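Local structure of glucan-binding protein C, GbpC (Streptococcus mutans UA159, 5UQZ) at residues Asn267-Asn272 and Asn277-Asp282. The protein probably binds glucan at the streptococcal cell wall and mediates both sucrose-independent and sucrose-dependent adherence, with a calcium ion bound in its beta-supersandwich domain. Residues are numbered along the deposited sequence; the frame is centred on the assembly and turned at random.
Sequences NQYKAN and NGDGAD
Both carboxylate oxygens of Asp279 are taken by neighbours in 267-272. Tyr269 OH donates to Asp279 OD2 at 2.7 Å, on the syn side, with the phenol ring standing perpendicular to the carboxylate. Gln268 NE2 reaches Asp279 OD1 at 2.8 Å from the anti side and well out of the carboxylate plane, through a bent bond (145° at the hydrogen). That reach comes from the Gln268 chain, which starts with CG anti to the backbone N (chi1 -167°) and then folds at chi2; its CG also lies against one face of the Tyr269 ring.

Backbone N-H groups of both segments are also used. Gly278 N gives a nearly straight bond to Gln268 O (2.8 Å), and water 1 links that same oxygen to Asp279 N. The side-chain oxygen Asn277 OD1 accepts from Lys270 N at 2.9 Å and, through water 2, is tied to Ala271 N at the short 3-10 turn.

Van der Waals contact comes from the extended methylenes of Lys270, which cross the Asn277 side chain at about a right angle, Lys270 CG 3.5 Å from Asn277 OD1, on their way to a salt bridge with Glu34 of the long helix 3-51.

Gln268 OE1 accepts from Asn226, a calcium ligand, which makes Gln268 a second-shell residue of the calcium site; by holding NE2 at the other end of the amide, Asp279 probably helps fix the rotation of that group.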
ATOM      1  N   ASN A 267       1.603  13.329   1.537  1.00 10.41           N
ATOM      2  CA  ASN A 267       0.601  12.947   0.548  1.00  9.84           C
ATOM      3  C   ASN A 267      -0.629  12.364   1.217  1.00 10.32           C
ATOM      4  O   ASN A 267      -1.469  11.753   0.550  1.00 11.52           O
ATOM      5  CB  ASN A 267       1.180  11.978  -0.483  1.00 10.32           C
ATOM      6  CG  ASN A 267       1.613  10.649   0.105  1.00  9.05           C
ATOM      7  OD1 ASN A 267       1.384  10.380   1.285  1.00  9.37           O
ATOM      8  ND2 ASN A 267       2.241   9.811  -0.718  1.00  8.78           N
ATOM      9  N   GLN A 268      -0.770  12.588   2.535  1.00 10.73           N
ATOM     10  CA  GLN A 268      -1.835  11.956   3.308  1.00 10.58           C
ATOM     11  C   GLN A 268      -2.996  12.890   3.650  1.00 11.59           C
ATOM     12  O   GLN A 268      -4.141  12.419   3.742  1.00 11.79           O
ATOM     13  CB  GLN A 268      -1.257  11.449   4.642  1.00 12.17           C
ATOM     14  CG  GLN A 268      -2.183  10.492   5.389  1.00 13.03           C
ATOM     15  CD  GLN A 268      -2.162   9.080   4.805  1.00 12.06           C
ATOM     16  OE1 GLN A 268      -1.159   8.643   4.253  1.00 15.55           O
ATOM     17  NE2 GLN A 268      -3.269   8.368   4.916  1.00 12.73           N
ATOM     18  N   TYR A 269      -2.730  14.182   3.878  1.00 11.41           N
ATOM     19  CA  TYR A 269      -3.763  15.120   4.324  1.00 12.07           C
ATOM     20  C   TYR A 269      -3.787  16.335   3.427  1.00 12.92           C
ATOM     21  O   TYR A 269      -2.766  17.010   3.258  1.00 12.45           O
ATOM     22  CB  TYR A 269      -3.444  15.582   5.781  1.00 14.05           C
ATOM     23  CG  TYR A 269      -3.610  14.427   6.757  1.00 13.38           C
ATOM     24  CD1 TYR A 269      -4.878  13.957   7.098  1.00 14.35           C
ATOM     25  CD2 TYR A 269      -2.495  13.775   7.295  1.00 14.86           C
ATOM     26  CE1 TYR A 269      -5.038  12.841   7.918  1.00 14.87           C
ATOM     27  CE2 TYR A 269      -2.650  12.668   8.139  1.00 15.41           C
ATOM     28  CZ  TYR A 269      -3.914  12.206   8.426  1.00 15.77           C
ATOM     29  OH  TYR A 269      -4.082  11.111   9.240  1.00 18.24           O
ATOM     30  N   LYS A 270      -4.974  16.641   2.902  1.00 13.31           N
ATOM     31  CA  LYS A 270      -5.150  17.908   2.200  1.00 13.80           C
ATOM     32  C   LYS A 270      -4.740  19.079   3.084  1.00 15.04           C
ATOM     33  O   LYS A 270      -4.234  20.086   2.585  1.00 15.19           O
ATOM     34  CB  LYS A 270      -6.604  18.056   1.754  1.00 15.08           C
ATOM     35  CG  LYS A 270      -6.997  17.047   0.686  1.00 15.47           C
ATOM     36  CD  LYS A 270      -8.415  17.389   0.222  1.00 20.15           C
ATOM     37  CE  LYS A 270      -8.958  16.436  -0.773  1.00 20.76           C
ATOM     38  NZ  LYS A 270     -10.316  17.005  -1.178  1.00 21.79           N
ATOM     39  N   ALA A 271      -4.966  18.985   4.398  1.00 14.56           N
ATOM     40  CA  ALA A 271      -4.589  20.074   5.299  1.00 15.67           C
ATOM     41  C   ALA A 271      -3.093  20.328   5.285  1.00 15.88           C
ATOM     42  O   ALA A 271      -2.641  21.415   5.669  1.00 18.46           O
ATOM     43  CB  ALA A 271      -5.026  19.753   6.733  1.00 16.85           C
ATOM     44  N   ASN A 272      -2.308  19.340   4.862  1.00 14.08           N
ATOM     45  CA  ASN A 272      -0.863  19.471   4.769  1.00 15.34           C
ATOM     46  C   ASN A 272      -0.408  19.644   3.328  1.00 14.17           C
ATOM     47  O   ASN A 272       0.773  19.504   3.046  1.00 16.41           O
ATOM     48  CB  ASN A 272      -0.153  18.250   5.379  1.00 14.93           C
ATOM     49  CG  ASN A 272      -0.380  18.144   6.858  1.00 16.59           C
ATOM     50  OD1 ASN A 272      -0.701  19.144   7.528  1.00 19.50           O
ATOM     51  ND2 ASN A 272      -0.196  16.935   7.399  1.00 17.42           N
ATOM     52  N   ASN A 277      -7.046  13.222   0.319  1.00 11.96           N
ATOM     53  CA  ASN A 277      -6.841  12.611   1.631  1.00 12.77           C
ATOM     54  C   ASN A 277      -6.636  11.115   1.476  1.00 11.59           C
ATOM     55  O   ASN A 277      -7.334  10.454   0.703  1.00 12.45           O
ATOM     56  CB  ASN A 277      -8.057  12.854   2.517  1.00 13.71           C
ATOM     57  CG  ASN A 277      -8.134  14.290   2.987  1.00 14.98           C
ATOM     58  OD1 ASN A 277      -7.133  14.860   3.445  1.00 15.49           O
ATOM     59  ND2 ASN A 277      -9.320  14.887   2.893  1.00 16.51           N
ATOM     60  N   GLY A 278      -5.702  10.572   2.249  1.00 11.81           N
ATOM     61  CA  GLY A 278      -5.434   9.161   2.240  1.00 11.74           C
ATOM     62  C   GLY A 278      -6.335   8.334   3.127  1.00 11.78           C
ATOM     63  O   GLY A 278      -6.537   7.147   2.837  1.00 13.81           O
ATOM     64  N   ASP A 279      -6.823   8.925   4.227  1.00 13.63           N
ATOM     65  CA  ASP A 279      -7.511   8.191   5.288  1.00 14.98           C
ATOM     66  C   ASP A 279      -8.962   7.952   4.910  1.00 19.06           C
ATOM     67  O   ASP A 279      -9.547   8.662   4.072  1.00 21.02           O
ATOM     68  CB  ASP A 279      -7.609   8.965   6.613  1.00 16.66           C
ATOM     69  CG  ASP A 279      -6.284   9.181   7.318  1.00 16.86           C
ATOM     70  OD1 ASP A 279      -5.256   8.614   6.921  1.00 17.39           O
ATOM     71  OD2 ASP A 279      -6.303   9.935   8.355  1.00 19.63           O
ATOM     72  N   GLY A 280      -9.556   6.962   5.583  1.00 22.76           N
ATOM     73  CA  GLY A 280     -10.985   6.745   5.544  1.00 27.15           C
ATOM     74  C   GLY A 280     -11.411   5.869   4.381  1.00 27.50           C
ATOM     75  O   GLY A 280     -10.623   5.507   3.502  1.00 27.62           O
ATOM     76  N   ALA A 281     -12.707   5.541   4.375  1.00 27.90           N
ATOM     77  CA  ALA A 281     -13.245   4.694   3.324  1.00 29.50           C
ATOM     78  C   ALA A 281     -13.102   5.329   1.949  1.00 29.09           C
ATOM     79  O   ALA A 281     -13.002   4.614   0.942  1.00 30.49           O
ATOM     80  CB  ALA A 281     -14.716   4.381   3.604  1.00 30.74           C
ATOM     81  N   ASP A 282     -13.119   6.658   1.875  1.00 29.29           N
ATOM     82  CA  ASP A 282     -13.031   7.373   0.608  1.00 31.92           C
ATOM     83  C   ASP A 282     -11.626   7.864   0.296  1.00 26.90           C
ATOM     84  O   ASP A 282     -11.426   8.536  -0.725  1.00 25.90           O
ATOM     85  CB  ASP A 282     -14.015   8.548   0.585  1.00 36.31           C
ATOM     86  CG  ASP A 282     -15.446   8.105   0.783  1.00 45.87           C
ATOM     87  OD1 ASP A 282     -15.779   6.971   0.380  1.00 48.81           O
ATOM     88  OD2 ASP A 282     -16.239   8.897   1.339  1.00 50.55           O
TER
HETATM   89  O   HOH W   1      -6.496  11.670   5.173  1.00 14.78           O
HETATM   90  O   HOH W   2      -6.817  16.906   5.408  1.00 17.23           O